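Local coordinates for tail spike protein (Acinetobacter phage vB_AbaP_AS12, PDB 6EU4) that probably recognises and degrades the capsular polysaccharide of Acinetobacter baumannii, as a trimeric tailspike with which the phage attaches to its host, at residues 89-94 / 123-128; 94-99 / 103-108; 512-515 / 519-522; 550-555 / 561-566. All blocks are in the same frame, centred on the assembly; numbering follows the deposited sequence.

The four contacts form two pairs near the two ends of an elongated, beta-rich chain. Interactions 1 and 2, with centres 4 Å apart, share Ala94. Interaction 2 is nested within the loop that interaction 1 closes, and Ser128 OG meets Asp104 OD2 at 2.6 Å between them. Interactions 3 and 4, with centres 12 Å apart, follow in series on the sheet that includes strands 520-526 and 547-554, where Gly512 O lies 2.9 Å from Trp563 NE1. The pairs are on opposite sides of the chain's centre, with centres 86 to 92 Å apart, and are separated by the long stack of parallel strands. Interactions 1, 3 and 4 also reach neighbouring subunits.

Interaction 1 (89-94 / 123-128); sequences VSPEHA and GLYHTS
Tyr125 and Glu92 meet through a short hydrogen bond, in which Tyr125 OH donates to Glu92 OE1 over 2.6 Å. The phenol comes from above the carboxylate plane, about 39° out of it, while the carboxylate oxygen lies near the plane of the tyrosine ring at its edge. A bend in the glutamate chain at chi2 (88°) brings the acid to the phenol. The phenol is gripped twice, because Tyr125 OH also takes the backbone N-H of Asn122. Asn122 ND2 in turn bonds to Glu92 OE2 and to Ser90 OG, which ties the acid and its buried surroundings to Asn122, two residues ahead of strand 124-127.

Apolar contact comes from Pro91, which crosses the tyrosine at roughly a right angle. Its CG rests over one ring face, displaced toward the rim, 4.1 Å from the ring centroid, a CH-pi contact in which Pro91 CG comes within 3.8 Å of Tyr125 CZ. Ile109 of helix 106-113 and Leu98 also touch the tyrosine.

Bonds within 89-94 shape the turn that presents Glu92, the acceptor. His93 N bonds to Ser90 O and Ala94 N to Pro91 O, while His93 ND1 accepts from Ser90 N in the imidazole plane at 3.0 Å. Ser90 OG further bonds Asn86 of the second subunit. Through the Glu92-Tyr125 bond and the Pro91 packing, this 3-10 turn is held against strand 124-127, whose parallel pairing with strand 148-151 is consistent with an early coil of the parallel beta-helix known from phage tailspikes.

Interaction 2 (94-99 / 103-108); sequences AGAKLN and FDSAIP
Lys97 and Phe103 come together through two simple settings: the lysine runs fully extended beyond CG, and the phenylalanine swings its ring opposite its own backbone N (chi1 -176°), which brings the ring beneath the aliphatic lysine chain. The two cross at about a right angle. Lys97 CG sits over one ring face, 3.8 Å from the Phe103 centroid in a CH-pi contact, and Lys97 CD follows at 3.6 Å from Phe103 CG. Gly95 O approaches the ring obliquely, 3.4 Å from Phe103 CE2; that carbonyl has its hydrogen bond with Tyr44 OH, and the same Tyr44 makes a cation-pi contact with Lys97.

Lys97 N donates to Ser105 OG over 3.0 Å, nearly straight at 164°, so a side-chain oxygen satisfies a backbone N-H of a loop without regular structure. A water 2.7 Å from Ser105 OG also lies within hydrogen-bonding distance of Phe103 O and, at greater length, Lys97 O.

Deeper in, Pro108 wedges against the loop: its CB is 3.9 Å from both Ala94 CB and Ala96 CB, and its CG lies over the backbone around Gly95. Just ahead of the helix, Asp104 OD1 accepts from Ala106 N at 3.1 Å, an Asx turn, while Ser105 at the N-cap position spends its hydroxyl on the loop.

Helix 106-113 thus begins under the 94-99 loop, with strand 124-127 alongside: Tyr125 packs on Ala96, Leu98 and Ser105, Ser105 pairs its backbone with His126, and Asn99 does so with Leu124.

Interaction 3 (512-515 / 519-522); sequences GFPS and PYLV
Phe513 sets its CD2 over the face of the Tyr520 ring, and this is where the contact is tightest: Phe513 CD2 stands 3.3 Å above the middle of the tyrosine ring and 3.4 Å from Tyr520 CD1. The side chains run antiparallel alongside one another with their ring planes at 48°, an oblique meeting of aromatics. At the far end of the same ring Tyr520 OH donates to Ser515 O over a very short 2.5 Å, the carbonyl oxygen lying in the ring plane at its edge. Pro514 closes in on the same hydroxyl, its CD 3.4 Å from Tyr520 OH. The buried tyrosine is thus held across one face and at its hydroxyl.

Tyr520 opens strand 520-526, which runs antiparallel to strands 496-501 and 535-542, and the loop 512-515 folds back over the side chains of this sheet; Ala539 and Ala541 of strand 535-542 also touch the tyrosine.

Contact is looser toward Val522, whose CG2 only approaches Phe513 CE2 at 4.2 Å. On the solvent side, Pro514 and Ser515 are partly exposed, although Pro514 is backed by Trp563.

Interaction 4 (550-555 / 561-566); sequences WLRTGD and ASWCRL
Leu551 and Cys564 form an antiparallel hydrogen-bonded pair, Leu551 N reaching Cys564 O at 2.9 Å and Cys564 N returning to Leu551 O at 2.8 Å. Next to it Trp550 and Arg565 make the non-hydrogen-bonded pair, and beyond the bridges Ala561 N bonds Thr553 O at 2.8 Å. On the Trp550 side of the sheet, Arg565 CB lies over the indole, 3.7 Å from the centroid of the Trp550 six-membered ring. On the other side Leu551 CD1 touches Leu566 CD2 at 3.8 Å.

The second tryptophan carries a longer overlap. With CG placed between N and the carbonyl carbon (chi1 68°), Arg552 rises and runs extended across Trp563: Arg552 CG sits 3.6 Å from the centroid of the six-membered ring, and the guanidinium continues over the indole, 13° from parallel. Trp550 CB meets the same ring at Trp563 CE3.

Outer partners set these groups. Gln537 and Thr488 bond Arg552 NH2, a water joins Arg552 NH1 to Ala561 O, Gly512 O takes Trp563 NE1, and Asp571 forms a salt bridge with Arg565.

In this hairpin strand 547-554 pairs with 535-542, and the short strand 564-565 is outermost within the chain. Arg565 makes backbone hydrogen bonds to the third subunit, whose Arg570 also bonds Trp563 O, while Leu566 packs on Leu551 of the second subunit.

Interaction 1 (89-94 / 123-128)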
# COMPACT_ATOMS: atom_id res chain seq x y z
N VAL A 89 28.97 17.19 -19.88
CA VAL A 89 29.08 17.49 -21.30
C VAL A 89 27.75 17.18 -21.97
O VAL A 89 26.85 16.56 -21.39
CB VAL A 89 30.19 16.69 -22.02
CG1 VAL A 89 31.56 17.01 -21.44
CG2 VAL A 89 29.89 15.21 -21.97
N SER A 90 27.66 17.57 -23.24
CA SER A 90 26.53 17.30 -24.12
C SER A 90 27.02 16.57 -25.37
O SER A 90 28.19 16.71 -25.74
CB SER A 90 25.84 18.61 -24.52
OG SER A 90 25.36 19.31 -23.38
N PRO A 91 26.17 15.80 -26.04
CA PRO A 91 26.61 15.15 -27.29
C PRO A 91 27.20 16.12 -28.31
O PRO A 91 28.08 15.72 -29.09
CB PRO A 91 25.32 14.49 -27.80
CG PRO A 91 24.53 14.23 -26.56
CD PRO A 91 24.80 15.40 -25.66
N GLU A 92 26.75 17.37 -28.30
CA GLU A 92 27.31 18.41 -29.16
C GLU A 92 28.82 18.54 -29.00
O GLU A 92 29.52 18.85 -29.97
CB GLU A 92 26.67 19.78 -28.85
CG GLU A 92 25.19 19.90 -29.09
CD GLU A 92 24.36 19.49 -27.86
OE1 GLU A 92 24.28 18.28 -27.58
OE2 GLU A 92 23.80 20.38 -27.19
N HIS A 93 29.34 18.33 -27.79
CA HIS A 93 30.78 18.48 -27.55
C HIS A 93 31.60 17.43 -28.28
O HIS A 93 32.80 17.63 -28.48
CB HIS A 93 31.07 18.43 -26.05
CG HIS A 93 30.58 19.62 -25.30
ND1 HIS A 93 29.48 19.59 -24.47
CD2 HIS A 93 31.02 20.90 -25.29
CE1 HIS A 93 29.28 20.79 -23.96
NE2 HIS A 93 30.20 21.61 -24.45
N ALA A 94 30.97 16.34 -28.70
CA ALA A 94 31.64 15.29 -29.45
C ALA A 94 31.25 15.31 -30.92
O ALA A 94 31.66 14.42 -31.67
CB ALA A 94 31.31 13.92 -28.83
N GLY A 123 18.18 18.52 -26.94
CA GLY A 123 17.29 18.54 -28.08
C GLY A 123 17.16 17.12 -28.58
O GLY A 123 17.47 16.18 -27.86
N LEU A 124 16.71 16.98 -29.82
CA LEU A 124 16.57 15.66 -30.44
C LEU A 124 17.81 15.35 -31.26
O LEU A 124 18.27 16.17 -32.07
CB LEU A 124 15.34 15.59 -31.32
CG LEU A 124 14.03 15.82 -30.58
CD1 LEU A 124 12.88 15.98 -31.58
CD2 LEU A 124 13.78 14.71 -29.55
N TYR A 125 18.34 14.16 -31.03
CA TYR A 125 19.48 13.66 -31.77
C TYR A 125 19.03 12.43 -32.55
O TYR A 125 18.33 11.58 -32.01
CB TYR A 125 20.61 13.28 -30.83
CG TYR A 125 20.99 14.34 -29.84
CD1 TYR A 125 21.93 15.32 -30.14
CD2 TYR A 125 20.39 14.37 -28.59
CE1 TYR A 125 22.29 16.29 -29.20
CE2 TYR A 125 20.74 15.34 -27.64
CZ TYR A 125 21.68 16.28 -27.95
OH TYR A 125 21.99 17.23 -27.00
N HIS A 126 19.42 12.35 -33.82
CA HIS A 126 19.04 11.23 -34.68
C HIS A 126 20.18 10.23 -34.78
O HIS A 126 21.35 10.61 -34.84
CB HIS A 126 18.65 11.73 -36.08
CG HIS A 126 17.37 12.50 -36.06
ND1 HIS A 126 17.27 13.77 -35.52
CD2 HIS A 126 16.13 12.17 -36.48
CE1 HIS A 126 16.02 14.18 -35.62
NE2 HIS A 126 15.31 13.23 -36.20
N THR A 127 19.84 8.94 -34.77
CA THR A 127 20.82 7.88 -34.71
C THR A 127 20.49 6.78 -35.70
O THR A 127 19.32 6.44 -35.88
CB THR A 127 20.88 7.27 -33.32
OG1 THR A 127 19.55 6.82 -32.96
CG2 THR A 127 21.38 8.29 -32.32
N SER A 128 21.52 6.22 -36.33
CA SER A 128 21.32 5.12 -37.27
C SER A 128 21.62 3.76 -36.65
O SER A 128 21.35 2.73 -37.29
CB SER A 128 22.21 5.30 -38.49
OG SER A 128 23.56 5.02 -38.15

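Interaction 2 (94-99 / 103-108)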
# COMPACT_ATOMS: atom_id res chain seq x y z
N ALA A 94 30.97 16.34 -28.70
CA ALA A 94 31.64 15.29 -29.45
C ALA A 94 31.25 15.31 -30.92
O ALA A 94 31.66 14.42 -31.67
CB ALA A 94 31.31 13.92 -28.83
N GLY A 95 30.47 16.30 -31.35
CA GLY A 95 30.12 16.44 -32.76
C GLY A 95 28.69 16.08 -33.12
O GLY A 95 28.38 15.97 -34.32
N ALA A 96 27.81 15.88 -32.14
CA ALA A 96 26.40 15.68 -32.44
C ALA A 96 25.81 16.97 -32.98
O ALA A 96 26.36 18.06 -32.78
CB ALA A 96 25.62 15.25 -31.20
N LYS A 97 24.68 16.85 -33.66
CA LYS A 97 23.90 18.02 -34.07
C LYS A 97 22.51 17.93 -33.47
O LYS A 97 21.94 16.84 -33.34
CB LYS A 97 23.83 18.15 -35.60
CG LYS A 97 25.18 18.45 -36.24
CD LYS A 97 25.06 18.84 -37.70
CE LYS A 97 26.43 18.96 -38.34
NZ LYS A 97 26.34 19.40 -39.76
N LEU A 98 21.97 19.08 -33.09
CA LEU A 98 20.64 19.18 -32.53
C LEU A 98 19.58 19.39 -33.60
O LEU A 98 19.74 20.23 -34.48
CB LEU A 98 20.57 20.36 -31.56
CG LEU A 98 21.38 20.26 -30.28
CD1 LEU A 98 21.53 21.63 -29.67
CD2 LEU A 98 20.66 19.34 -29.33
N ASN A 99 18.48 18.65 -33.47
CA ASN A 99 17.27 18.86 -34.26
C ASN A 99 17.59 18.95 -35.76
O ASN A 99 17.13 19.83 -36.48
CB ASN A 99 16.54 20.12 -33.78
CG ASN A 99 16.39 20.16 -32.26
OD1 ASN A 99 15.96 19.19 -31.65
ND2 ASN A 99 16.77 21.28 -31.65
N PHE A 103 21.31 14.36 -40.04
CA PHE A 103 22.64 14.16 -39.49
C PHE A 103 22.62 13.01 -38.49
O PHE A 103 21.79 12.99 -37.57
CB PHE A 103 23.17 15.42 -38.81
CG PHE A 103 24.56 15.28 -38.31
CD1 PHE A 103 25.64 15.48 -39.17
CD2 PHE A 103 24.81 14.89 -37.01
CE1 PHE A 103 26.93 15.33 -38.72
CE2 PHE A 103 26.10 14.73 -36.56
CZ PHE A 103 27.16 14.95 -37.42
N ASP A 104 23.54 12.06 -38.66
CA ASP A 104 23.64 10.89 -37.79
C ASP A 104 24.56 11.22 -36.62
O ASP A 104 25.78 11.32 -36.79
CB ASP A 104 24.18 9.70 -38.58
CG ASP A 104 24.16 8.40 -37.80
OD1 ASP A 104 23.70 8.37 -36.64
OD2 ASP A 104 24.63 7.39 -38.38
N SER A 105 23.97 11.39 -35.44
CA SER A 105 24.69 11.72 -34.22
C SER A 105 25.12 10.49 -33.41
O SER A 105 25.60 10.64 -32.28
CB SER A 105 23.83 12.63 -33.33
OG SER A 105 23.77 13.95 -33.86
N ALA A 106 24.98 9.29 -33.97
CA ALA A 106 25.25 8.05 -33.24
C ALA A 106 26.64 8.02 -32.61
O ALA A 106 26.80 7.64 -31.44
CB ALA A 106 25.11 6.85 -34.18
N ILE A 107 27.66 8.37 -33.37
CA ILE A 107 29.04 8.22 -32.90
C ILE A 107 29.29 9.24 -31.80
O ILE A 107 29.79 8.86 -30.73
CB ILE A 107 30.03 8.32 -34.07
CG1 ILE A 107 29.90 7.06 -34.93
CG2 ILE A 107 31.47 8.50 -33.58
CD1 ILE A 107 30.62 7.13 -36.29
N PRO A 108 28.97 10.53 -31.99
CA PRO A 108 29.14 11.49 -30.88
C PRO A 108 28.37 11.10 -29.63
O PRO A 108 28.90 11.26 -28.52
CB PRO A 108 28.61 12.81 -31.46
CG PRO A 108 28.66 12.66 -32.89
CD PRO A 108 28.59 11.21 -33.24
O HOH W 1 21.42 14.19 -35.15

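Interaction 3 (512-515 / 519-522)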
# COMPACT_ATOMS: atom_id res chain seq x y z
N GLY A 512 -42.51 -28.40 1.27
CA GLY A 512 -41.77 -29.21 2.23
C GLY A 512 -42.10 -28.95 3.69
O GLY A 512 -41.42 -29.50 4.56
N PHE A 513 -43.09 -28.15 3.97
CA PHE A 513 -43.40 -27.85 5.36
C PHE A 513 -44.38 -28.87 5.92
O PHE A 513 -45.22 -29.41 5.18
CB PHE A 513 -44.00 -26.45 5.47
CG PHE A 513 -43.00 -25.36 5.18
CD1 PHE A 513 -42.82 -24.88 3.89
CD2 PHE A 513 -42.23 -24.82 6.20
CE1 PHE A 513 -41.90 -23.89 3.62
CE2 PHE A 513 -41.30 -23.82 5.94
CZ PHE A 513 -41.13 -23.36 4.65
N PRO A 514 -44.31 -29.17 7.22
CA PRO A 514 -45.14 -30.25 7.77
C PRO A 514 -46.58 -29.85 8.02
O PRO A 514 -47.48 -30.70 8.03
CB PRO A 514 -44.43 -30.60 9.08
CG PRO A 514 -43.75 -29.34 9.48
CD PRO A 514 -43.31 -28.70 8.19
N SER A 515 -46.81 -28.56 8.24
CA SER A 515 -48.13 -28.04 8.61
C SER A 515 -48.32 -26.72 7.87
O SER A 515 -47.55 -25.78 8.07
CB SER A 515 -48.23 -27.87 10.13
OG SER A 515 -49.38 -27.12 10.51
N PRO A 519 -46.48 -19.28 9.65
CA PRO A 519 -45.08 -18.92 9.42
C PRO A 519 -44.15 -19.87 10.15
O PRO A 519 -44.54 -20.52 11.13
CB PRO A 519 -44.98 -17.50 9.99
CG PRO A 519 -46.05 -17.45 11.03
CD PRO A 519 -47.17 -18.33 10.54
N TYR A 520 -42.89 -19.93 9.69
CA TYR A 520 -41.90 -20.86 10.22
C TYR A 520 -40.54 -20.21 10.47
O TYR A 520 -40.12 -19.30 9.75
CB TYR A 520 -41.62 -22.03 9.27
CG TYR A 520 -42.64 -23.13 9.28
CD1 TYR A 520 -43.85 -23.00 8.61
CD2 TYR A 520 -42.37 -24.34 9.92
CE1 TYR A 520 -44.78 -24.02 8.60
CE2 TYR A 520 -43.29 -25.36 9.91
CZ TYR A 520 -44.49 -25.21 9.26
OH TYR A 520 -45.41 -26.23 9.26
N LEU A 521 -39.87 -20.72 11.49
CA LEU A 521 -38.42 -20.73 11.57
C LEU A 521 -37.96 -22.17 11.41
O LEU A 521 -38.58 -23.08 11.96
CB LEU A 521 -37.92 -20.17 12.90
CG LEU A 521 -38.06 -18.67 13.08
CD1 LEU A 521 -37.83 -18.27 14.53
CD2 LEU A 521 -37.06 -17.97 12.17
N VAL A 522 -36.90 -22.38 10.63
CA VAL A 522 -36.35 -23.70 10.38
C VAL A 522 -34.84 -23.64 10.58
O VAL A 522 -34.16 -22.77 10.02
CB VAL A 522 -36.67 -24.20 8.95
CG1 VAL A 522 -36.05 -25.59 8.72
CG2 VAL A 522 -38.18 -24.22 8.70

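Interaction 4 (550-555 / 561-566)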
# COMPACT_ATOMS: atom_id res chain seq x y z
N TRP A 550 -41.08 -29.92 14.96
CA TRP A 550 -40.92 -31.00 13.99
C TRP A 550 -39.45 -31.24 13.68
O TRP A 550 -38.68 -30.29 13.50
CB TRP A 550 -41.62 -30.65 12.68
CG TRP A 550 -43.09 -30.33 12.79
CD1 TRP A 550 -43.65 -29.13 13.16
CD2 TRP A 550 -44.18 -31.20 12.49
NE1 TRP A 550 -45.01 -29.21 13.11
CE2 TRP A 550 -45.37 -30.47 12.69
CE3 TRP A 550 -44.27 -32.53 12.06
CZ2 TRP A 550 -46.63 -31.02 12.49
CZ3 TRP A 550 -45.54 -33.07 11.85
CH2 TRP A 550 -46.70 -32.32 12.08
N LEU A 551 -39.09 -32.53 13.55
CA LEU A 551 -37.76 -32.96 13.14
C LEU A 551 -37.85 -33.88 11.93
O LEU A 551 -38.76 -34.71 11.84
CB LEU A 551 -37.05 -33.71 14.26
CG LEU A 551 -36.73 -32.90 15.52
CD1 LEU A 551 -36.10 -33.80 16.58
CD2 LEU A 551 -35.79 -31.75 15.24
N ARG A 552 -36.89 -33.77 11.02
CA ARG A 552 -36.71 -34.80 10.00
C ARG A 552 -35.24 -34.87 9.61
O ARG A 552 -34.46 -33.96 9.89
CB ARG A 552 -37.58 -34.55 8.77
CG ARG A 552 -37.20 -33.32 7.92
CD ARG A 552 -37.95 -33.32 6.59
NE ARG A 552 -37.67 -32.11 5.83
CZ ARG A 552 -38.21 -31.81 4.66
NH1 ARG A 552 -39.07 -32.63 4.06
NH2 ARG A 552 -37.89 -30.67 4.07
N THR A 553 -34.86 -35.99 8.99
CA THR A 553 -33.50 -36.21 8.54
C THR A 553 -33.50 -36.65 7.09
O THR A 553 -34.47 -37.21 6.59
CB THR A 553 -32.79 -37.29 9.37
OG1 THR A 553 -33.57 -38.48 9.36
CG2 THR A 553 -32.59 -36.82 10.81
N GLY A 554 -32.36 -36.42 6.45
CA GLY A 554 -32.11 -36.90 5.11
C GLY A 554 -30.76 -37.58 5.03
O GLY A 554 -29.72 -36.98 5.31
N ASP A 555 -30.77 -38.87 4.68
CA ASP A 555 -29.54 -39.63 4.54
C ASP A 555 -28.83 -39.22 3.26
O ASP A 555 -29.44 -38.74 2.31
CB ASP A 555 -29.88 -41.12 4.55
CG ASP A 555 -28.69 -42.03 4.84
OD1 ASP A 555 -27.55 -41.55 5.10
OD2 ASP A 555 -28.90 -43.28 4.79
N ALA A 561 -36.60 -38.22 5.06
CA ALA A 561 -37.57 -39.04 5.77
C ALA A 561 -38.75 -38.18 6.22
O ALA A 561 -38.71 -36.94 6.18
CB ALA A 561 -36.91 -39.71 6.96
N SER A 562 -39.82 -38.86 6.65
CA SER A 562 -41.04 -38.17 7.07
C SER A 562 -40.78 -37.24 8.26
O SER A 562 -39.94 -37.51 9.12
CB SER A 562 -42.11 -39.18 7.45
OG SER A 562 -42.41 -40.05 6.37
N TRP A 563 -41.54 -36.15 8.31
CA TRP A 563 -41.49 -35.24 9.45
C TRP A 563 -42.03 -35.92 10.71
O TRP A 563 -43.00 -36.69 10.66
CB TRP A 563 -42.34 -34.01 9.17
CG TRP A 563 -41.73 -32.96 8.30
CD1 TRP A 563 -42.07 -32.66 7.01
CD2 TRP A 563 -40.72 -32.02 8.67
NE1 TRP A 563 -41.33 -31.61 6.56
CE2 TRP A 563 -40.49 -31.19 7.56
CE3 TRP A 563 -39.98 -31.80 9.83
CZ2 TRP A 563 -39.56 -30.16 7.57
CZ3 TRP A 563 -39.05 -30.77 9.85
CH2 TRP A 563 -38.85 -29.96 8.71
N CYS A 564 -41.43 -35.56 11.85
CA CYS A 564 -41.76 -36.12 13.16
C CYS A 564 -42.15 -35.00 14.12
O CYS A 564 -41.32 -34.15 14.46
CB CYS A 564 -40.57 -36.89 13.73
SG CYS A 564 -40.10 -38.31 12.72
N ARG A 565 -43.40 -35.01 14.56
CA ARG A 565 -43.88 -34.02 15.52
C ARG A 565 -43.52 -34.42 16.94
O ARG A 565 -43.87 -35.52 17.39
CB ARG A 565 -45.39 -33.86 15.38
CG ARG A 565 -46.03 -32.84 16.32
CD ARG A 565 -47.52 -32.68 15.98
NE ARG A 565 -48.30 -32.06 17.05
CZ ARG A 565 -49.50 -31.50 16.88
NH1 ARG A 565 -50.06 -31.48 15.68
NH2 ARG A 565 -50.13 -30.96 17.90
N LEU A 566 -42.85 -33.53 17.66
CA LEU A 566 -42.38 -33.84 19.00
C LEU A 566 -43.52 -33.84 20.01
O LEU A 566 -44.44 -33.03 19.95
CB LEU A 566 -41.31 -32.84 19.44
CG LEU A 566 -40.05 -32.78 18.58
CD1 LEU A 566 -39.04 -31.84 19.22
CD2 LEU A 566 -39.46 -34.17 18.41
O HOH W 2 -40.26 -35.21 4.85